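Local atomic coordinates of HTH-type transcriptional repressor PhnF (Mycobacterium smegmatis, PDB entry 3F8M), a protein that binds DNA and represses the phnDCE operon, which serves phosphate uptake, while phosphate is available in the cell. Residues 105-110 / 156-161; 128-133 / 146-151; 152-157 / 219-224; 206-211 / 223-228. One frame throughout, in Å; residues are numbered along the deposited sequence. Where two conformers were deposited one is given.

Interaction 1: 105-110 / 156-161; sequences VAWSDL and GLRETF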
loop_
_atom_site.group_PDB
_atom_site.type_symbol
_atom_site.label_atom_id
_atom_site.label_comp_id
_atom_site.label_asym_id
_atom_site.label_seq_id
_atom_site.Cartn_x
_atom_site.Cartn_y
_atom_site.Cartn_z
ATOM N N VAL A 105 -18.924 3.895 14.948
ATOM C CA VAL A 105 -19.736 2.711 14.722
ATOM C C VAL A 105 -20.128 2.103 16.086
ATOM O O VAL A 105 -21.328 2.014 16.444
ATOM C CB VAL A 105 -18.958 1.698 13.864
ATOM C CG1 VAL A 105 -19.696 0.375 13.706
ATOM C CG2 VAL A 105 -18.659 2.289 12.519
ATOM N N ALA A 106 -19.128 1.702 16.865
ATOM C CA ALA A 106 -19.418 1.143 18.200
ATOM C C ALA A 106 -18.146 1.033 19.033
ATOM O O ALA A 106 -17.051 0.840 18.494
ATOM C CB ALA A 106 -20.043 -0.218 18.055
ATOM N N TRP A 107 -18.315 1.146 20.354
ATOM C CA TRP A 107 -17.326 0.673 21.290
ATOM C C TRP A 107 -17.750 -0.761 21.649
ATOM O O TRP A 107 -18.948 -1.030 21.795
ATOM C CB TRP A 107 -17.331 1.526 22.568
ATOM C CG TRP A 107 -16.872 2.983 22.435
ATOM C CD1 TRP A 107 -17.660 4.080 22.310
ATOM C CD2 TRP A 107 -15.530 3.450 22.495
ATOM N NE1 TRP A 107 -16.888 5.217 22.261
ATOM C CE2 TRP A 107 -15.571 4.863 22.351
ATOM C CE3 TRP A 107 -14.282 2.810 22.622
ATOM C CZ2 TRP A 107 -14.422 5.661 22.368
ATOM C CZ3 TRP A 107 -13.113 3.608 22.631
ATOM C CH2 TRP A 107 -13.204 5.032 22.518
ATOM N N SER A 108 -16.777 -1.661 21.767
ATOM C CA SER A 108 -17.004 -3.053 22.200
ATOM C C SER A 108 -16.026 -3.391 23.322
ATOM O O SER A 108 -14.872 -2.961 23.309
ATOM C CB SER A 108 -16.833 -4.074 21.072
ATOM O OG SER A 108 -17.744 -3.802 20.019
ATOM N N ASP A 109 -16.504 -4.174 24.296
ATOM C CA ASP A 109 -15.667 -4.637 25.385
ATOM C C ASP A 109 -15.439 -6.116 25.155
ATOM O O ASP A 109 -16.382 -6.893 25.062
ATOM C CB ASP A 109 -16.365 -4.406 26.744
ATOM C CG ASP A 109 -16.614 -2.931 27.046
ATOM O OD1 ASP A 109 -15.657 -2.222 27.423
ATOM O OD2 ASP A 109 -17.791 -2.497 26.984
ATOM N N LEU A 110 -14.173 -6.471 24.977
ATOM C CA LEU A 110 -13.720 -7.772 24.564
ATOM C C LEU A 110 -12.648 -8.225 25.578
ATOM O O LEU A 110 -12.285 -7.459 26.479
ATOM C CB LEU A 110 -13.083 -7.666 23.157
ATOM C CG LEU A 110 -14.001 -7.093 22.029
ATOM C CD1 LEU A 110 -13.271 -7.033 20.718
ATOM C CD2 LEU A 110 -15.282 -7.907 21.870
ATOM N N GLY A 156 -11.060 5.675 31.560
ATOM C CA GLY A 156 -11.880 6.832 31.284
ATOM C C GLY A 156 -11.957 7.150 29.790
ATOM O O GLY A 156 -12.629 8.101 29.401
ATOM N N LEU A 157 -11.287 6.362 28.945
ATOM C CA LEU A 157 -11.212 6.731 27.519
ATOM C C LEU A 157 -12.551 7.090 26.924
ATOM O O LEU A 157 -12.665 8.099 26.246
ATOM C CB LEU A 157 -10.548 5.650 26.656
ATOM C CG LEU A 157 -10.325 6.160 25.222
ATOM C CD1 LEU A 157 -9.310 7.303 25.237
ATOM C CD2 LEU A 157 -9.849 5.005 24.351
ATOM N N ARG A 158 -13.567 6.276 27.142
ATOM C CA ARG A 158 -14.908 6.667 26.657
ATOM C C ARG A 158 -15.431 8.007 27.175
ATOM O O ARG A 158 -16.208 8.680 26.481
ATOM C CB ARG A 158 -15.913 5.568 26.897
ATOM C CG ARG A 158 -15.725 4.481 25.886
ATOM C CD ARG A 158 -16.623 3.340 26.135
ATOM N NE ARG A 158 -15.930 2.371 26.971
ATOM C CZ ARG A 158 -16.328 1.119 27.169
ATOM N NH1 ARG A 158 -17.435 0.652 26.586
ATOM N NH2 ARG A 158 -15.606 0.338 27.963
ATOM N N GLU A 159 -14.983 8.400 28.369
ATOM C CA GLU A 159 -15.339 9.682 28.997
ATOM C C GLU A 159 -14.533 10.846 28.443
ATOM O O GLU A 159 -15.076 11.889 28.118
ATOM C CB GLU A 159 -15.066 9.646 30.512
ATOM C CG GLU A 159 -15.965 8.760 31.344
ATOM C CD GLU A 159 -15.694 8.907 32.837
ATOM O OE1 GLU A 159 -15.167 7.931 33.434
ATOM O OE2 GLU A 159 -15.979 9.996 33.401
ATOM N N THR A 160 -13.211 10.690 28.370
ATOM C CA THR A 160 -12.357 11.773 27.955
ATOM C C THR A 160 -12.294 11.950 26.427
ATOM O O THR A 160 -11.915 13.035 25.949
ATOM C CB THR A 160 -10.933 11.611 28.462
ATOM O OG1 THR A 160 -10.235 10.622 27.676
ATOM C CG2 THR A 160 -10.909 11.253 29.969
ATOM N N PHE A 161 -12.659 10.895 25.679
ATOM C CA PHE A 161 -12.441 10.885 24.210
ATOM C C PHE A 161 -13.572 11.438 23.334
ATOM O O PHE A 161 -14.677 10.914 23.335
ATOM C CB PHE A 161 -12.088 9.476 23.708
ATOM C CG PHE A 161 -11.639 9.451 22.282
ATOM C CD1 PHE A 161 -10.751 10.433 21.811
ATOM C CD2 PHE A 161 -12.104 8.449 21.400
ATOM C CE1 PHE A 161 -10.323 10.422 20.478
ATOM C CE2 PHE A 161 -11.668 8.434 20.054
ATOM C CZ PHE A 161 -10.785 9.438 19.607
#
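Arg-158 lies across the indole of Trp-107 and grips Asp-109 with its far end. Its CG sits over one face of the indole, 3.6 Å from the centroid of the five-membered ring of Trp-107 and 16° off the ring normal, a CH-pi contact. CD follows over the same ring. The two side chains run past each other in opposite directions, and the guanidinium ends beside the strand. A bend at chi3 (-92°) turns the group to Asp-109. The salt bridge is end-on and two-pronged. Arg-158 NH2 reaches the syn lone pair of Asp-109 OD1 at 2.6 Å. Arg-158 NH1 gives Asp-109 OD2 a longer but straighter bond of 3.2 Å, with an angle of 165° at the hydrogen. The two planes are tilted against each other: OD2 lies in the guanidinium plane and OD1 out of it, which explains the more bent NH2 bond.

The six-membered end of the indole meets apolar groups. Trp-107 CH2 lies 3.8 Å from Leu-157 CD2. Trp-107 CZ2 is 3.8 Å from Phe-161 CD2, at the edges of both rings.

Leu-157 and Phe-161 also pack on Leu-167 of helix 167-173. Strand 100-111, outermost of the UTRA-domain sheet within this chain, pairs with strand 127-137, where Leu-129 touches Arg-158. Helix 157-160 docks on both. One arginine thus serves twice: its methylenes pack on the indole and its charge joins a solvent-exposed ion pair.

Interaction 2: 128-133 / 146-151; sequences VLQLER and TTKLPA
Thr-146 meets Glu-132 with its hydroxyl and Gln-130 with its methyl. OG1 of Thr-146 donates to OE2 of Glu-132 at 2.6 Å, and OE2 accepts with its anti lone pair. The other oxygen, Glu-132 OE1, forms a salt bridge with Arg-193, so both carboxylate oxygens have partners. With Thr-146 CG2 anti to the backbone N, the methyl lies against a face of the Gln-130 amide, 3.4 Å from Gln-130 CD. Gln-130 is extended beyond CG and runs beside Lys-148, both pointing the same way. Its OE1 comes 3.2 Å from Lys-148 CE, a methylene and not the amine.

These strands form the beta hairpin 127-137/140-150 of the UTRA-domain sheet. They are antiparallel, with an angle of 157° between their directions. Leu-129 with Leu-149 and Leu-131 with Thr-147 are the hydrogen-bonded pairs. The shortest of these bonds is Thr-147 N to Leu-131 O, 2.8 Å.

Leu-129 lies on the other face, with Leu-131, Thr-147 and Leu-149. Its CB is 4.2 Å from CB of Ala-151, just past the strand end. Leu-129 and Leu-149 both pack on Leu-157 of helix 157-160. Val-128 is on the face of Gln-130. Its CG1 packs 3.9 Å from Lys-148 CB, and its CA makes a CA-H...O contact with Leu-149 O. A water between Leu-131 O and Thr-147 OG1 bridges the strands on the leucine face.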
loop_
_atom_site.group_PDB
_atom_site.type_symbol
_atom_site.label_atom_id
_atom_site.label_comp_id
_atom_site.label_asym_id
_atom_site.label_seq_id
_atom_site.Cartn_x
_atom_site.Cartn_y
_atom_site.Cartn_z
ATOM N N VAL A 128 -9.963 -5.736 26.706
ATOM C CA VAL A 128 -9.591 -5.050 25.461
ATOM C C VAL A 128 -10.779 -4.147 25.158
ATOM O O VAL A 128 -11.942 -4.610 25.224
ATOM C CB VAL A 128 -9.375 -6.063 24.345
ATOM C CG1 VAL A 128 -9.364 -5.318 22.914
ATOM C CG2 VAL A 128 -8.077 -6.774 24.595
ATOM N N LEU A 129 -10.500 -2.870 24.876
ATOM C CA LEU A 129 -11.526 -1.944 24.473
ATOM C C LEU A 129 -11.387 -1.786 22.980
ATOM O O LEU A 129 -10.311 -1.443 22.536
ATOM C CB LEU A 129 -11.364 -0.594 25.182
ATOM C CG LEU A 129 -12.362 0.514 24.830
ATOM C CD1 LEU A 129 -13.793 0.052 25.063
ATOM C CD2 LEU A 129 -12.040 1.841 25.645
ATOM N N GLN A 130 -12.457 -2.037 22.222
ATOM C CA GLN A 130 -12.380 -1.883 20.743
ATOM C C GLN A 130 -13.212 -0.704 20.295
ATOM O O GLN A 130 -14.375 -0.583 20.686
ATOM C CB GLN A 130 -12.903 -3.133 20.056
ATOM C CG GLN A 130 -12.953 -3.022 18.504
ATOM C CD GLN A 130 -13.443 -4.293 17.862
ATOM O OE1 GLN A 130 -12.658 -5.200 17.633
ATOM N NE2 GLN A 130 -14.726 -4.351 17.537
ATOM N N LEU A 131 -12.597 0.161 19.478
ATOM C CA LEU A 131 -13.261 1.285 18.912
ATOM C C LEU A 131 -13.391 0.997 17.409
ATOM O O LEU A 131 -12.386 0.721 16.723
ATOM C CB LEU A 131 -12.418 2.546 19.077
ATOM C CG LEU A 131 -12.952 3.793 18.335
ATOM C CD1 LEU A 131 -14.400 4.194 18.763
ATOM C CD2 LEU A 131 -11.969 4.947 18.517
ATOM N N GLU A 132 -14.619 1.081 16.904
ATOM C CA GLU A 132 -14.847 0.968 15.442
ATOM C C GLU A 132 -15.472 2.229 14.941
ATOM O O GLU A 132 -16.404 2.762 15.548
ATOM C CB GLU A 132 -15.794 -0.149 15.096
ATOM C CG GLU A 132 -15.198 -1.485 15.020
ATOM C CD GLU A 132 -15.851 -2.364 13.919
ATOM O OE1 GLU A 132 -17.105 -2.483 13.881
ATOM O OE2 GLU A 132 -15.082 -2.980 13.161
ATOM N N ARG A 133 -14.911 2.757 13.854
ATOM C CA ARG A 133 -15.360 4.016 13.299
ATOM C C ARG A 133 -15.282 3.886 11.771
ATOM O O ARG A 133 -14.453 3.125 11.236
ATOM C CB ARG A 133 -14.442 5.149 13.725
ATOM C CG ARG A 133 -14.526 5.474 15.248
ATOM C CD ARG A 133 -13.785 6.729 15.634
ATOM N NE ARG A 133 -12.360 6.765 15.355
ATOM C CZ ARG A 133 -11.586 7.793 15.713
ATOM N NH1 ARG A 133 -10.296 7.791 15.417
ATOM N NH2 ARG A 133 -12.110 8.822 16.348
ATOM N N THR A 146 -10.823 -0.322 12.914
ATOM C CA THR A 146 -11.169 -1.121 14.107
ATOM C C THR A 146 -9.921 -1.136 14.953
ATOM O O THR A 146 -8.900 -1.720 14.546
ATOM C CB THR A 146 -11.569 -2.526 13.659
ATOM O OG1 THR A 146 -12.617 -2.432 12.660
ATOM C CG2 THR A 146 -12.039 -3.396 14.896
ATOM N N THR A 147 -9.967 -0.463 16.104
ATOM C CA THR A 147 -8.772 -0.322 16.916
ATOM C C THR A 147 -9.020 -1.131 18.187
ATOM O O THR A 147 -10.034 -0.931 18.820
ATOM C CB THR A 147 -8.508 1.128 17.301
ATOM O OG1 THR A 147 -8.330 1.917 16.099
ATOM C CG2 THR A 147 -7.212 1.268 18.164
ATOM N N LYS A 148 -8.131 -2.071 18.475
ATOM C CA LYS A 148 -8.201 -2.861 19.734
ATOM C C LYS A 148 -7.151 -2.307 20.674
ATOM O O LYS A 148 -5.988 -2.240 20.333
ATOM C CB LYS A 148 -7.921 -4.332 19.464
ATOM C CG LYS A 148 -9.076 -4.961 18.725
ATOM C CD LYS A 148 -8.740 -6.354 18.289
ATOM C CE LYS A 148 -9.880 -6.867 17.398
ATOM N NZ LYS A 148 -9.685 -8.324 17.120
ATOM N N LEU A 149 -7.562 -1.942 21.880
ATOM C CA LEU A 149 -6.679 -1.292 22.825
ATOM C C LEU A 149 -6.641 -2.154 24.089
ATOM O O LEU A 149 -7.667 -2.700 24.467
ATOM C CB LEU A 149 -7.276 0.068 23.225
ATOM C CG LEU A 149 -7.496 1.120 22.117
ATOM C CD1 LEU A 149 -8.383 2.274 22.594
ATOM C CD2 LEU A 149 -6.076 1.623 21.713
ATOM N N PRO A 150 -5.465 -2.253 24.728
ATOM C CA PRO A 150 -5.429 -2.857 26.074
ATOM C C PRO A 150 -6.155 -1.910 27.049
ATOM O O PRO A 150 -5.682 -0.790 27.272
ATOM C CB PRO A 150 -3.918 -2.976 26.361
ATOM C CG PRO A 150 -3.264 -1.858 25.532
ATOM C CD PRO A 150 -4.136 -1.851 24.252
ATOM N N ALA A 151 -7.341 -2.314 27.507
ATOM C CA ALA A 151 -8.284 -1.435 28.237
ATOM C C ALA A 151 -7.664 -0.858 29.481
ATOM O O ALA A 151 -7.979 0.282 29.862
ATOM C CB ALA A 151 -9.527 -2.187 28.639
HETATM O O HOH W 1 -10.873 2.928 15.492
#

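Interaction 3: 152-157 / 219-224; sequences QRYPGL and VAIEQR
Two side chains from the loop, Arg-153 and Tyr-154, reach successive carbonyls at the start of strand 220-229. Both bonds are hydrogen bonds from a side chain to the backbone. Tyr-154 OH donates to Ile-221 O at 2.8 Å, and that oxygen lies at the edge of the phenol ring. Arg-153 NH1 donates to Ala-220 O at 3.0 Å. The oxygen is in the guanidinium plane, but the donor stands 59° out of the carbonyl plane and so is not on a lone pair. The chain of Arg-153 bends at chi3 (66°) to bring NH1 there. Its charge has a stronger partner, since NH2 forms a salt bridge with Asp-215.

The remaining contacts are van der Waals. Ile-221 CG2 touches Tyr-154 OH at 3.2 Å, and the two side chains cross at about a right angle. Val-219 CG1 lies 3.7 Å from Arg-153 NH1. Within the loop, Arg-153 CB sits over the centre of one face of the Tyr-154 ring.

The contact joins the loop after strand 140-150 to strand 220-229, its neighbour in the UTRA-domain sheet. The loop leads to helix 157-160 through a type II turn from Tyr-154 to Leu-157. Tyr-154 and Ile-221 both pack on Ile-171 of helix 167-173 and on Ile-176. Tyr-154 also touches Leu-149 of strand 140-150.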
loop_
_atom_site.group_PDB
_atom_site.type_symbol
_atom_site.label_atom_id
_atom_site.label_comp_id
_atom_site.label_asym_id
_atom_site.label_seq_id
_atom_site.Cartn_x
_atom_site.Cartn_y
_atom_site.Cartn_z
ATOM N N GLN A 152 -6.786 -1.646 30.109
ATOM C CA GLN A 152 -6.093 -1.238 31.353
ATOM C C GLN A 152 -5.252 0.004 31.176
ATOM O O GLN A 152 -5.065 0.799 32.098
ATOM C CB GLN A 152 -5.267 -2.405 31.919
ATOM C CG GLN A 152 -6.201 -3.482 32.445
ATOM C CD GLN A 152 -5.622 -4.361 33.524
ATOM O OE1 GLN A 152 -4.493 -4.872 33.416
ATOM N NE2 GLN A 152 -6.415 -4.580 34.571
ATOM N N ARG A 153 -4.711 0.174 29.972
ATOM C CA ARG A 153 -3.876 1.349 29.681
ATOM C C ARG A 153 -4.645 2.665 29.564
ATOM O O ARG A 153 -4.033 3.727 29.609
ATOM C CB ARG A 153 -3.045 1.183 28.406
ATOM C CG ARG A 153 -1.944 0.080 28.426
ATOM C CD ARG A 153 -0.888 0.393 27.366
ATOM N NE ARG A 153 -0.154 1.610 27.697
ATOM C CZ ARG A 153 0.890 2.086 27.034
ATOM N NH1 ARG A 153 1.365 1.461 25.956
ATOM N NH2 ARG A 153 1.473 3.204 27.455
ATOM N N TYR A 154 -5.960 2.607 29.392
ATOM C CA TYR A 154 -6.727 3.833 29.062
ATOM C C TYR A 154 -7.980 4.044 29.893
ATOM O O TYR A 154 -9.073 4.139 29.357
ATOM C CB TYR A 154 -7.088 3.874 27.544
ATOM C CG TYR A 154 -5.901 3.600 26.660
ATOM C CD1 TYR A 154 -4.906 4.559 26.477
ATOM C CD2 TYR A 154 -5.779 2.373 25.993
ATOM C CE1 TYR A 154 -3.803 4.298 25.655
ATOM C CE2 TYR A 154 -4.686 2.107 25.167
ATOM C CZ TYR A 154 -3.690 3.072 25.023
ATOM O OH TYR A 154 -2.617 2.816 24.199
ATOM N N PRO A 155 -7.844 4.153 31.238
ATOM C CA PRO A 155 -9.083 4.380 31.972
ATOM C C PRO A 155 -9.744 5.702 31.565
ATOM O O PRO A 155 -9.074 6.704 31.228
ATOM C CB PRO A 155 -8.638 4.401 33.475
ATOM C CG PRO A 155 -7.210 4.763 33.426
ATOM C CD PRO A 155 -6.661 4.151 32.108
ATOM N N GLY A 156 -11.060 5.675 31.560
ATOM C CA GLY A 156 -11.880 6.832 31.284
ATOM C C GLY A 156 -11.957 7.150 29.790
ATOM O O GLY A 156 -12.629 8.101 29.401
ATOM N N LEU A 157 -11.287 6.362 28.945
ATOM C CA LEU A 157 -11.212 6.731 27.519
ATOM C C LEU A 157 -12.551 7.090 26.924
ATOM O O LEU A 157 -12.665 8.099 26.246
ATOM C CB LEU A 157 -10.548 5.650 26.656
ATOM C CG LEU A 157 -10.325 6.160 25.222
ATOM C CD1 LEU A 157 -9.310 7.303 25.237
ATOM C CD2 LEU A 157 -9.849 5.005 24.351
ATOM N N VAL A 219 6.142 -0.478 24.633
ATOM C CA VAL A 219 4.956 -1.186 25.086
ATOM C C VAL A 219 3.868 -0.916 24.040
ATOM O O VAL A 219 3.738 0.217 23.584
ATOM C CB VAL A 219 4.502 -0.711 26.466
ATOM C CG1 VAL A 219 3.319 -1.517 26.963
ATOM C CG2 VAL A 219 5.673 -0.795 27.490
ATOM N N ALA A 220 3.134 -1.964 23.651
ATOM C CA ALA A 220 2.105 -1.837 22.606
ATOM C C ALA A 220 1.013 -0.845 23.029
ATOM O O ALA A 220 0.551 -0.853 24.153
ATOM C CB ALA A 220 1.510 -3.180 22.243
ATOM N N ILE A 221 0.636 0.014 22.094
ATOM C CA ILE A 221 -0.406 1.031 22.303
ATOM C C ILE A 221 -1.767 0.487 21.802
ATOM O O ILE A 221 -2.804 0.698 22.441
ATOM C CB ILE A 221 0.008 2.334 21.540
ATOM C CG1 ILE A 221 1.264 2.973 22.172
ATOM C CG2 ILE A 221 -1.133 3.387 21.411
ATOM C CD1 ILE A 221 1.894 4.110 21.258
ATOM N N GLU A 222 -1.746 -0.182 20.642
ATOM C CA GLU A 222 -2.968 -0.535 19.887
ATOM C C GLU A 222 -2.614 -1.591 18.858
ATOM O O GLU A 222 -1.434 -1.758 18.483
ATOM C CB GLU A 222 -3.524 0.679 19.098
ATOM C CG GLU A 222 -2.478 1.183 18.071
ATOM C CD GLU A 222 -2.956 2.187 17.049
ATOM O OE1 GLU A 222 -4.180 2.468 16.942
ATOM O OE2 GLU A 222 -2.063 2.657 16.315
ATOM N N GLN A 223 -3.629 -2.329 18.442
ATOM C CA GLN A 223 -3.559 -3.055 17.172
ATOM C C GLN A 223 -4.717 -2.495 16.370
ATOM O O GLN A 223 -5.879 -2.531 16.831
ATOM C CB GLN A 223 -3.728 -4.574 17.403
ATOM C CG GLN A 223 -3.385 -5.407 16.134
ATOM C CD GLN A 223 -4.444 -5.348 15.044
ATOM O OE1 GLN A 223 -5.646 -5.413 15.322
ATOM N NE2 GLN A 223 -3.995 -5.260 13.772
ATOM N N ARG A 224 -4.442 -2.013 15.149
ATOM C CA ARG A 224 -5.478 -1.328 14.389
ATOM C C ARG A 224 -5.581 -2.006 13.006
ATOM O O ARG A 224 -4.544 -2.193 12.305
ATOM C CB ARG A 224 -5.124 0.184 14.291
ATOM C CG ARG A 224 -6.204 1.110 13.528
ATOM C CD ARG A 224 -5.698 2.563 13.416
ATOM N NE ARG A 224 -4.677 2.650 12.370
ATOM C CZ ARG A 224 -4.001 3.743 12.000
ATOM N NH1 ARG A 224 -4.166 4.927 12.591
ATOM N NH2 ARG A 224 -3.121 3.643 11.019
#

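Interaction 4: 206-211 / 223-228; sequences MFLLNR and QRRSLY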
loop_
_atom_site.group_PDB
_atom_site.type_symbol
_atom_site.label_atom_id
_atom_site.label_comp_id
_atom_site.label_asym_id
_atom_site.label_seq_id
_atom_site.Cartn_x
_atom_site.Cartn_y
_atom_site.Cartn_z
ATOM N N MET A 206 -10.366 -3.119 -2.023
ATOM C CA MET A 206 -9.985 -2.474 -0.739
ATOM C C MET A 206 -8.502 -2.613 -0.423
ATOM O O MET A 206 -7.852 -3.563 -0.845
ATOM C CB MET A 206 -10.742 -3.112 0.452
ATOM C CG MET A 206 -12.177 -3.547 0.210
ATOM S SD MET A 206 -13.265 -2.159 -0.086
ATOM C CE MET A 206 -13.093 -1.204 1.319
ATOM N N PHE A 207 -7.967 -1.666 0.348
ATOM C CA PHE A 207 -6.709 -1.785 1.029
ATOM C C PHE A 207 -7.071 -2.337 2.433
ATOM O O PHE A 207 -8.077 -1.923 3.000
ATOM C CB PHE A 207 -6.125 -0.429 1.306
ATOM C CG PHE A 207 -5.313 0.171 0.179
ATOM C CD1 PHE A 207 -4.046 -0.336 -0.139
ATOM C CD2 PHE A 207 -5.774 1.317 -0.460
ATOM C CE1 PHE A 207 -3.269 0.259 -1.147
ATOM C CE2 PHE A 207 -4.995 1.923 -1.482
ATOM C CZ PHE A 207 -3.760 1.381 -1.801
ATOM N N LEU A 208 -6.237 -3.236 2.942
ATOM C CA LEU A 208 -6.379 -3.780 4.308
ATOM C C LEU A 208 -5.045 -3.593 4.995
ATOM O O LEU A 208 -4.039 -4.230 4.631
ATOM C CB LEU A 208 -6.829 -5.269 4.254
ATOM C CG LEU A 208 -6.797 -5.893 5.668
ATOM C CD1 LEU A 208 -7.794 -5.183 6.549
ATOM C CD2 LEU A 208 -6.988 -7.417 5.680
ATOM N N LEU A 209 -4.990 -2.633 5.913
ATOM C CA LEU A 209 -3.794 -2.379 6.693
ATOM C C LEU A 209 -3.957 -2.921 8.087
ATOM O O LEU A 209 -5.005 -2.756 8.682
ATOM C CB LEU A 209 -3.516 -0.884 6.828
ATOM C CG LEU A 209 -2.760 -0.390 5.610
ATOM C CD1 LEU A 209 -3.759 -0.259 4.496
ATOM C CD2 LEU A 209 -2.071 0.901 5.901
ATOM N N ASN A 210 -2.900 -3.524 8.597
ATOM C CA ASN A 210 -2.852 -3.958 9.991
ATOM C C ASN A 210 -1.675 -3.327 10.647
ATOM O O ASN A 210 -0.557 -3.438 10.137
ATOM C CB ASN A 210 -2.752 -5.488 10.060
ATOM C CG ASN A 210 -4.084 -6.117 9.907
ATOM O OD1 ASN A 210 -4.964 -5.925 10.764
ATOM N ND2 ASN A 210 -4.305 -6.776 8.769
ATOM N N ARG A 211 -1.913 -2.627 11.763
ATOM C CA ARG A 211 -0.857 -1.897 12.458
ATOM C C ARG A 211 -0.758 -2.289 13.912
ATOM O O ARG A 211 -1.773 -2.512 14.550
ATOM C CB ARG A 211 -1.140 -0.408 12.406
ATOM C CG ARG A 211 -0.354 0.402 13.448
ATOM C CD ARG A 211 -0.429 1.886 13.173
ATOM N NE ARG A 211 0.113 2.247 11.861
ATOM C CZ ARG A 211 0.310 3.506 11.479
ATOM N NH1 ARG A 211 0.009 4.509 12.301
ATOM N NH2 ARG A 211 0.813 3.771 10.288
ATOM N N GLN A 223 -3.629 -2.329 18.442
ATOM C CA GLN A 223 -3.559 -3.055 17.172
ATOM C C GLN A 223 -4.717 -2.495 16.370
ATOM O O GLN A 223 -5.879 -2.531 16.831
ATOM C CB GLN A 223 -3.728 -4.574 17.403
ATOM C CG GLN A 223 -3.385 -5.407 16.134
ATOM C CD GLN A 223 -4.444 -5.348 15.044
ATOM O OE1 GLN A 223 -5.646 -5.413 15.322
ATOM N NE2 GLN A 223 -3.995 -5.260 13.772
ATOM N N ARG A 224 -4.442 -2.013 15.149
ATOM C CA ARG A 224 -5.478 -1.328 14.389
ATOM C C ARG A 224 -5.581 -2.006 13.006
ATOM O O ARG A 224 -4.544 -2.193 12.305
ATOM C CB ARG A 224 -5.124 0.184 14.291
ATOM C CG ARG A 224 -6.204 1.110 13.528
ATOM C CD ARG A 224 -5.698 2.563 13.416
ATOM N NE ARG A 224 -4.677 2.650 12.370
ATOM C CZ ARG A 224 -4.001 3.743 12.000
ATOM N NH1 ARG A 224 -4.166 4.927 12.591
ATOM N NH2 ARG A 224 -3.121 3.643 11.019
ATOM N N ARG A 225 -6.816 -2.336 12.627
ATOM C CA ARG A 225 -7.154 -2.823 11.287
ATOM C C ARG A 225 -7.907 -1.701 10.568
ATOM O O ARG A 225 -8.908 -1.177 11.088
ATOM C CB ARG A 225 -8.043 -4.052 11.426
ATOM C CG ARG A 225 -8.463 -4.715 10.092
ATOM C CD ARG A 225 -9.576 -5.702 10.384
ATOM N NE ARG A 225 -9.972 -6.494 9.229
ATOM C CZ ARG A 225 -10.983 -6.240 8.397
ATOM N NH1 ARG A 225 -11.742 -5.156 8.508
ATOM N NH2 ARG A 225 -11.209 -7.104 7.397
ATOM N N SER A 226 -7.469 -1.342 9.347
ATOM C CA SER A 226 -8.173 -0.304 8.600
ATOM C C SER A 226 -8.499 -0.883 7.219
ATOM O O SER A 226 -7.597 -1.390 6.558
ATOM C CB SER A 226 -7.285 0.915 8.479
ATOM O OG SER A 226 -6.727 1.276 9.742
ATOM N N LEU A 227 -9.772 -0.881 6.827
ATOM C CA LEU A 227 -10.178 -1.379 5.530
ATOM C C LEU A 227 -10.643 -0.150 4.741
ATOM O O LEU A 227 -11.645 0.474 5.115
ATOM C CB LEU A 227 -11.288 -2.414 5.675
ATOM C CG LEU A 227 -11.788 -3.073 4.384
ATOM C CD1 LEU A 227 -10.862 -4.246 3.995
ATOM C CD2 LEU A 227 -13.262 -3.530 4.472
ATOM N N TYR A 228 -9.896 0.216 3.684
ATOM C CA TYR A 228 -10.173 1.443 2.924
ATOM C C TYR A 228 -10.595 1.091 1.498
ATOM O O TYR A 228 -10.046 0.156 0.929
ATOM C CB TYR A 228 -8.897 2.262 2.811
ATOM C CG TYR A 228 -8.386 2.974 4.058
ATOM C CD1 TYR A 228 -8.971 4.173 4.467
ATOM C CD2 TYR A 228 -7.306 2.480 4.787
ATOM C CE1 TYR A 228 -8.505 4.856 5.590
ATOM C CE2 TYR A 228 -6.815 3.167 5.933
ATOM C CZ TYR A 228 -7.432 4.349 6.309
ATOM O OH TYR A 228 -7.016 5.076 7.403
#
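Leu-208 pushes CD1 over one face of the Arg-225 guanidinium, 3.6 Å above its plane and off centre. Arg-225 is extended from CG to NE and lays its CG and NE along that methyl; its charge pairs with Glu-194. At the start of the strand, Met-206 curls at chi2 (-67°) and chi3 (-58°). Its CB and CE close around Leu-227, with CB 3.7 Å from Leu-227 CD1 and CE 3.8 Å from Leu-227 CG. Gln-223 NE2 donates to Asn-210 OD1 at 3.2 Å.

This is the antiparallel hairpin 206-214/220-229 of the UTRA-domain sheet. Phe-207 with Tyr-228, Leu-209 with Ser-226 and Arg-211 with Arg-224 are its hydrogen-bonded pairs.

Those residues form the opposite face. Small Ser-226 sits across from Leu-209, whose CD1 meets the Tyr-228 ring edge. Phe-207 and Tyr-228 both meet Phe-235 edge-to-face, and Phe-207 packs on Asp-186 of the second subunit. Arg-224 NH2 lies 3.4 Å above the Arg-211 guanidinium, cation over cation without a hydrogen bond. Asp-183 pairs with Arg-211, which also bonds Gly-85 O, and probably offsets its charge.

In the fold
All four interactions reach one antiparallel sheet of the UTRA domain. Its strand order is 100-111, 127-137, 140-150, 220-229, 206-214, 180-188. Interaction 2 touches each of the others. It meets interaction 1 through Ser-108 O and Gln-130 N (2.8 Å), and interactions 3 and 4 through Lys-148 N and Gln-223 O (2.8 Å). The centres of interactions 1 and 3 both lie about 8 Å from that of interaction 2. Interactions 1 and 3 share Gly-156 and Leu-157. Interactions 3 and 4 share Gln-223 and Arg-224, though their centres are about 18 Å apart. Interactions 1 and 4 do not touch; their nearest atoms are about 9 Å apart. No segment lies in the predicted DNA-binding helix-turn-helix motif, residues 39-58.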